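Local coordinates for rhogap protein (PDB 1F7C) that activates the GTPase activity of RhoA and Cdc42 through its RhoGAP (BH) domain, the part present in this chain, at residues M113-A124 and E136-P145. Numbering follows the deposited sequence.
Sequences MMYQFQRSFIKA and EIHSLVHRLP
Phe121 and Leu140 both hold CG anti to the carbonyl carbon (chi1 -81° and -74°), which brings the CD1 branch of Leu140 over a face of the Phe121 ring. They join two consecutive, nearly antiparallel helices, 115-125 and 130-141, of the all-helical RhoGAP domain. Leu140 is a knob in a hole formed by Phe117, Ser120, Phe121 and Ala124. Its CD1 makes a CH-pi contact 4.3 Å from the centroid of the Phe121 ring. Met113 CE, from the same segment as the ring, covers the opposite face. Leu140 CB meets Phe121 CE2 at 3.6 Å, and Val141 CG2 lies at the ring edge. With an alanine in place of Phe121, a gap is likely to open between Met113 and Leu140, and both would lose the ring they pack on. Leu144 CD2 makes a second CH-pi contact, over a face of the Phe117 ring. Leu144 also touches Leu152 of helix 146-164, which ties the pair to the next helix. Where the two backbones come nearest, Ala124 CB meets Glu136 CB at 3.6 Å and Ile137 CG1 at 3.8 Å. At the other end Met114 reaches toward the Pro145 ring, with Met114 SD 3.5 Å from Pro145 CD.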
ATOM      1  N   MET A 113       0.034   9.038   0.127  1.00 36.82           N
ATOM      2  CA  MET A 113      -0.372   9.671  -1.129  1.00 39.01           C
ATOM      3  C   MET A 113      -0.370  11.197  -1.017  1.00 38.65           C
ATOM      4  O   MET A 113      -0.460  11.893  -2.024  1.00 39.13           O
ATOM      5  CB  MET A 113      -1.780   9.220  -1.522  1.00 43.27           C
ATOM      6  CG  MET A 113      -1.958   7.720  -1.708  1.00 49.56           C
ATOM      7  SD  MET A 113      -1.480   7.128  -3.332  1.00 51.78           S
ATOM      8  CE  MET A 113      -2.514   8.102  -4.356  1.00 50.55           C
ATOM      9  N   MET A 114      -0.299  11.700   0.216  1.00 40.34           N
ATOM     10  CA  MET A 114      -0.279  13.140   0.518  1.00 41.65           C
ATOM     11  C   MET A 114      -1.596  13.927   0.412  1.00 39.66           C
ATOM     12  O   MET A 114      -2.245  13.958  -0.635  1.00 37.22           O
ATOM     13  CB  MET A 114       0.785  13.859  -0.326  1.00 42.33           C
ATOM     14  CG  MET A 114       2.204  13.414  -0.026  1.00 46.57           C
ATOM     15  SD  MET A 114       3.467  14.500  -0.708  1.00 45.84           S
ATOM     16  CE  MET A 114       4.288  15.013   0.798  1.00 46.84           C
ATOM     17  N   TYR A 115      -1.965  14.580   1.510  1.00 40.51           N
ATOM     18  CA  TYR A 115      -3.178  15.394   1.559  1.00 42.81           C
ATOM     19  C   TYR A 115      -3.193  16.374   0.388  1.00 41.75           C
ATOM     20  O   TYR A 115      -4.224  16.588  -0.250  1.00 40.59           O
ATOM     21  CB  TYR A 115      -3.229  16.167   2.882  1.00 44.69           C
ATOM     22  CG  TYR A 115      -3.700  15.347   4.058  1.00 43.81           C
ATOM     23  CD1 TYR A 115      -3.019  15.382   5.271  1.00 45.08           C
ATOM     24  CD2 TYR A 115      -4.849  14.560   3.966  1.00 46.40           C
ATOM     25  CE1 TYR A 115      -3.472  14.652   6.372  1.00 46.81           C
ATOM     26  CE2 TYR A 115      -5.313  13.825   5.059  1.00 47.69           C
ATOM     27  CZ  TYR A 115      -4.620  13.877   6.259  1.00 48.86           C
ATOM     28  OH  TYR A 115      -5.084  13.163   7.348  1.00 54.25           O
ATOM     29  N   GLN A 116      -2.025  16.940   0.108  1.00 42.02           N
ATOM     30  CA  GLN A 116      -1.834  17.902  -0.970  1.00 42.95           C
ATOM     31  C   GLN A 116      -2.155  17.380  -2.373  1.00 42.49           C
ATOM     32  O   GLN A 116      -2.469  18.169  -3.262  1.00 41.47           O
ATOM     33  CB  GLN A 116      -0.393  18.429  -0.912  1.00 45.62           C
ATOM     34  CG  GLN A 116       0.081  19.243  -2.111  1.00 46.34           C
ATOM     35  CD  GLN A 116       1.417  19.935  -1.847  1.00 49.57           C
ATOM     36  OE1 GLN A 116       2.390  19.310  -1.405  1.00 48.75           O
ATOM     37  NE2 GLN A 116       1.468  21.236  -2.119  1.00 49.25           N
ATOM     38  N   PHE A 117      -2.082  16.068  -2.592  1.00 42.36           N
ATOM     39  CA  PHE A 117      -2.380  15.529  -3.928  1.00 43.13           C
ATOM     40  C   PHE A 117      -3.658  14.693  -3.994  1.00 43.21           C
ATOM     41  O   PHE A 117      -4.154  14.403  -5.078  1.00 43.17           O
ATOM     42  CB  PHE A 117      -1.224  14.666  -4.457  1.00 43.98           C
ATOM     43  CG  PHE A 117       0.022  15.439  -4.825  1.00 44.46           C
ATOM     44  CD1 PHE A 117       1.000  15.714  -3.869  1.00 43.08           C
ATOM     45  CD2 PHE A 117       0.241  15.846  -6.145  1.00 46.53           C
ATOM     46  CE1 PHE A 117       2.185  16.376  -4.220  1.00 44.19           C
ATOM     47  CE2 PHE A 117       1.423  16.512  -6.512  1.00 46.81           C
ATOM     48  CZ  PHE A 117       2.399  16.776  -5.546  1.00 45.79           C
ATOM     49  N   GLN A 118      -4.190  14.313  -2.838  1.00 46.02           N
ATOM     50  CA  GLN A 118      -5.395  13.485  -2.782  1.00 48.69           C
ATOM     51  C   GLN A 118      -6.504  13.872  -3.745  1.00 48.34           C
ATOM     52  O   GLN A 118      -6.915  13.070  -4.576  1.00 49.07           O
ATOM     53  CB  GLN A 118      -5.944  13.440  -1.352  1.00 51.99           C
ATOM     54  CG  GLN A 118      -5.037  12.691  -0.373  1.00 56.57           C
ATOM     55  CD  GLN A 118      -5.814  11.940   0.702  1.00 60.23           C
ATOM     56  OE1 GLN A 118      -5.229  11.254   1.541  1.00 62.35           O
ATOM     57  NE2 GLN A 118      -7.140  12.062   0.675  1.00 62.41           N
ATOM     58  N   ARG A 119      -6.995  15.096  -3.638  1.00 49.77           N
ATOM     59  CA  ARG A 119      -8.060  15.564  -4.513  1.00 51.00           C
ATOM     60  C   ARG A 119      -7.758  15.306  -5.980  1.00 48.46           C
ATOM     61  O   ARG A 119      -8.649  14.953  -6.752  1.00 48.71           O
ATOM     62  CB  ARG A 119      -8.297  17.058  -4.285  1.00 55.67           C
ATOM     63  CG  ARG A 119      -8.934  17.359  -2.939  1.00 61.45           C
ATOM     64  CD  ARG A 119      -8.822  18.831  -2.591  1.00 67.73           C
ATOM     65  NE  ARG A 119      -9.743  19.201  -1.521  1.00 71.58           N
ATOM     66  CZ  ARG A 119      -9.787  20.401  -0.955  1.00 73.76           C
ATOM     67  NH1 ARG A 119      -8.953  21.354  -1.354  1.00 75.04           N
ATOM     68  NH2 ARG A 119     -10.676  20.651   0.001  1.00 74.35           N
ATOM     69  N   SER A 120      -6.501  15.485  -6.367  1.00 47.80           N
ATOM     70  CA  SER A 120      -6.100  15.262  -7.755  1.00 46.67           C
ATOM     71  C   SER A 120      -6.235  13.788  -8.121  1.00 43.74           C
ATOM     72  O   SER A 120      -6.765  13.454  -9.175  1.00 42.29           O
ATOM     73  CB  SER A 120      -4.657  15.720  -7.979  1.00 48.08           C
ATOM     74  OG  SER A 120      -4.525  17.115  -7.768  1.00 50.13           O
ATOM     75  N   PHE A 121      -5.764  12.909  -7.241  1.00 42.69           N
ATOM     76  CA  PHE A 121      -5.846  11.470  -7.485  1.00 43.35           C
ATOM     77  C   PHE A 121      -7.288  10.985  -7.636  1.00 43.65           C
ATOM     78  O   PHE A 121      -7.575  10.124  -8.460  1.00 43.96           O
ATOM     79  CB  PHE A 121      -5.151  10.694  -6.362  1.00 40.54           C
ATOM     80  CG  PHE A 121      -3.648  10.628  -6.502  1.00 39.72           C
ATOM     81  CD1 PHE A 121      -2.815  11.276  -5.594  1.00 36.78           C
ATOM     82  CD2 PHE A 121      -3.067   9.901  -7.535  1.00 38.35           C
ATOM     83  CE1 PHE A 121      -1.418  11.197  -5.714  1.00 36.99           C
ATOM     84  CE2 PHE A 121      -1.675   9.816  -7.663  1.00 37.84           C
ATOM     85  CZ  PHE A 121      -0.851  10.466  -6.747  1.00 36.34           C
ATOM     86  N   ILE A 122      -8.192  11.546  -6.845  1.00 44.98           N
ATOM     87  CA  ILE A 122      -9.597  11.168  -6.903  1.00 44.76           C
ATOM     88  C   ILE A 122     -10.202  11.621  -8.223  1.00 44.88           C
ATOM     89  O   ILE A 122     -10.923  10.864  -8.879  1.00 45.77           O
ATOM     90  CB  ILE A 122     -10.398  11.806  -5.733  1.00 46.84           C
ATOM     91  CG1 ILE A 122     -10.009  11.142  -4.412  1.00 46.43           C
ATOM     92  CG2 ILE A 122     -11.897  11.674  -5.978  1.00 48.45           C
ATOM     93  CD1 ILE A 122     -10.202   9.645  -4.402  1.00 48.73           C
ATOM     94  N   LYS A 123      -9.900  12.855  -8.614  1.00 43.43           N
ATOM     95  CA  LYS A 123     -10.431  13.405  -9.852  1.00 43.21           C
ATOM     96  C   LYS A 123      -9.985  12.607 -11.073  1.00 44.28           C
ATOM     97  O   LYS A 123     -10.751  12.436 -12.029  1.00 45.81           O
ATOM     98  CB  LYS A 123     -10.015  14.868  -9.993  1.00 43.80           C
ATOM     99  N   ALA A 124      -8.750  12.117 -11.043  1.00 44.17           N
ATOM    100  CA  ALA A 124      -8.214  11.341 -12.155  1.00 44.99           C
ATOM    101  C   ALA A 124      -8.893   9.979 -12.270  1.00 46.01           C
ATOM    102  O   ALA A 124      -9.171   9.510 -13.369  1.00 45.60           O
ATOM    103  CB  ALA A 124      -6.707  11.167 -11.992  1.00 45.41           C
ATOM    104  N   GLU A 136      -3.092  10.401 -16.158  1.00 39.75           N
ATOM    105  CA  GLU A 136      -3.137  11.424 -15.109  1.00 41.16           C
ATOM    106  C   GLU A 136      -2.520  10.943 -13.806  1.00 37.69           C
ATOM    107  O   GLU A 136      -1.762  11.669 -13.166  1.00 38.05           O
ATOM    108  CB  GLU A 136      -4.582  11.870 -14.847  1.00 44.94           C
ATOM    109  CG  GLU A 136      -5.026  13.030 -15.726  1.00 52.91           C
ATOM    110  CD  GLU A 136      -4.236  14.308 -15.455  1.00 56.53           C
ATOM    111  OE1 GLU A 136      -4.370  15.264 -16.250  1.00 61.45           O
ATOM    112  OE2 GLU A 136      -3.492  14.364 -14.447  1.00 55.77           O
ATOM    113  N   ILE A 137      -2.852   9.718 -13.417  1.00 34.62           N
ATOM    114  CA  ILE A 137      -2.324   9.147 -12.195  1.00 32.38           C
ATOM    115  C   ILE A 137      -0.824   8.944 -12.360  1.00 32.67           C
ATOM    116  O   ILE A 137      -0.050   9.200 -11.437  1.00 31.23           O
ATOM    117  CB  ILE A 137      -3.052   7.819 -11.869  1.00 31.31           C
ATOM    118  CG1 ILE A 137      -4.484   8.148 -11.428  1.00 31.84           C
ATOM    119  CG2 ILE A 137      -2.306   7.044 -10.782  1.00 28.51           C
ATOM    120  CD1 ILE A 137      -5.380   6.963 -11.171  1.00 34.51           C
ATOM    121  N   HIS A 138      -0.415   8.508 -13.547  1.00 32.54           N
ATOM    122  CA  HIS A 138       0.997   8.291 -13.834  1.00 34.05           C
ATOM    123  C   HIS A 138       1.757   9.601 -13.610  1.00 34.20           C
ATOM    124  O   HIS A 138       2.764   9.638 -12.906  1.00 32.80           O
ATOM    125  CB  HIS A 138       1.182   7.828 -15.283  1.00 35.13           C
ATOM    126  CG  HIS A 138       2.602   7.516 -15.645  1.00 36.22           C
ATOM    127  ND1 HIS A 138       2.999   7.250 -16.936  1.00 37.45           N
ATOM    128  CD2 HIS A 138       3.716   7.409 -14.880  1.00 38.36           C
ATOM    129  CE1 HIS A 138       4.295   6.993 -16.954  1.00 38.26           C
ATOM    130  NE2 HIS A 138       4.754   7.083 -15.719  1.00 39.64           N
ATOM    131  N   SER A 139       1.264  10.669 -14.223  1.00 35.90           N
ATOM    132  CA  SER A 139       1.864  11.985 -14.084  1.00 37.97           C
ATOM    133  C   SER A 139       1.855  12.462 -12.626  1.00 37.26           C
ATOM    134  O   SER A 139       2.819  13.071 -12.151  1.00 37.44           O
ATOM    135  CB  SER A 139       1.109  12.988 -14.947  1.00 39.21           C
ATOM    136  OG  SER A 139       1.514  14.300 -14.615  1.00 47.40           O
ATOM    137  N   LEU A 140       0.763  12.188 -11.919  1.00 35.22           N
ATOM    138  CA  LEU A 140       0.655  12.588 -10.517  1.00 32.97           C
ATOM    139  C   LEU A 140       1.660  11.859  -9.630  1.00 31.73           C
ATOM    140  O   LEU A 140       2.166  12.427  -8.665  1.00 32.95           O
ATOM    141  CB  LEU A 140      -0.766  12.343  -9.995  1.00 31.04           C
ATOM    142  CG  LEU A 140      -1.822  13.336 -10.497  1.00 31.54           C
ATOM    143  CD1 LEU A 140      -3.209  12.873 -10.071  1.00 30.96           C
ATOM    144  CD2 LEU A 140      -1.533  14.724  -9.935  1.00 27.64           C
ATOM    145  N   VAL A 141       1.946  10.601  -9.945  1.00 29.53           N
ATOM    146  CA  VAL A 141       2.894   9.841  -9.148  1.00 26.85           C
ATOM    147  C   VAL A 141       4.299  10.395  -9.292  1.00 27.00           C
ATOM    148  O   VAL A 141       5.068  10.404  -8.330  1.00 28.13           O
ATOM    149  CB  VAL A 141       2.908   8.340  -9.540  1.00 27.37           C
ATOM    150  CG1 VAL A 141       4.086   7.631  -8.865  1.00 24.17           C
ATOM    151  CG2 VAL A 141       1.587   7.681  -9.138  1.00 22.76           C
ATOM    152  N   HIS A 142       4.643  10.853 -10.489  1.00 29.13           N
ATOM    153  CA  HIS A 142       5.978  11.385 -10.716  1.00 33.45           C
ATOM    154  C   HIS A 142       6.206  12.782 -10.166  1.00 33.35           C
ATOM    155  O   HIS A 142       7.325  13.293 -10.198  1.00 33.02           O
ATOM    156  CB  HIS A 142       6.340  11.319 -12.203  1.00 34.63           C
ATOM    157  CG  HIS A 142       6.960  10.017 -12.588  1.00 41.22           C
ATOM    158  ND1 HIS A 142       6.243   8.839 -12.638  1.00 41.36           N
ATOM    159  CD2 HIS A 142       8.252   9.682 -12.822  1.00 42.87           C
ATOM    160  CE1 HIS A 142       7.066   7.836 -12.880  1.00 42.22           C
ATOM    161  NE2 HIS A 142       8.291   8.319 -12.995  1.00 42.45           N
ATOM    162  N   ARG A 143       5.145  13.384  -9.644  1.00 33.55           N
ATOM    163  CA  ARG A 143       5.251  14.697  -9.060  1.00 35.54           C
ATOM    164  C   ARG A 143       5.407  14.618  -7.540  1.00 34.26           C
ATOM    165  O   ARG A 143       5.720  15.611  -6.888  1.00 35.56           O
ATOM    166  CB  ARG A 143       4.043  15.537  -9.475  1.00 39.50           C
ATOM    167  CG  ARG A 143       4.091  15.863 -10.964  1.00 44.39           C
ATOM    168  CD  ARG A 143       3.126  16.951 -11.349  1.00 50.88           C
ATOM    169  NE  ARG A 143       1.766  16.461 -11.516  1.00 57.23           N
ATOM    170  CZ  ARG A 143       0.696  17.246 -11.552  1.00 61.39           C
ATOM    171  NH1 ARG A 143       0.828  18.562 -11.425  1.00 63.65           N
ATOM    172  NH2 ARG A 143      -0.507  16.718 -11.730  1.00 63.58           N
ATOM    173  N   LEU A 144       5.218  13.425  -6.984  1.00 31.79           N
ATOM    174  CA  LEU A 144       5.363  13.224  -5.546  1.00 32.04           C
ATOM    175  C   LEU A 144       6.827  13.272  -5.148  1.00 30.73           C
ATOM    176  O   LEU A 144       7.701  13.028  -5.957  1.00 33.44           O
ATOM    177  CB  LEU A 144       4.826  11.852  -5.124  1.00 33.50           C
ATOM    178  CG  LEU A 144       3.344  11.524  -5.266  1.00 37.89           C
ATOM    179  CD1 LEU A 144       3.120  10.048  -4.948  1.00 36.30           C
ATOM    180  CD2 LEU A 144       2.536  12.402  -4.333  1.00 35.03           C
ATOM    181  N   PRO A 145       7.114  13.608  -3.889  1.00 31.55           N
ATOM    182  CA  PRO A 145       8.519  13.644  -3.461  1.00 30.96           C
ATOM    183  C   PRO A 145       9.077  12.208  -3.564  1.00 32.02           C
ATOM    184  O   PRO A 145       8.362  11.228  -3.329  1.00 30.77           O
ATOM    185  CB  PRO A 145       8.436  14.108  -2.004  1.00 29.11           C
ATOM    186  CG  PRO A 145       7.152  14.903  -1.958  1.00 31.37           C
ATOM    187  CD  PRO A 145       6.209  14.135  -2.848  1.00 29.01           C
TER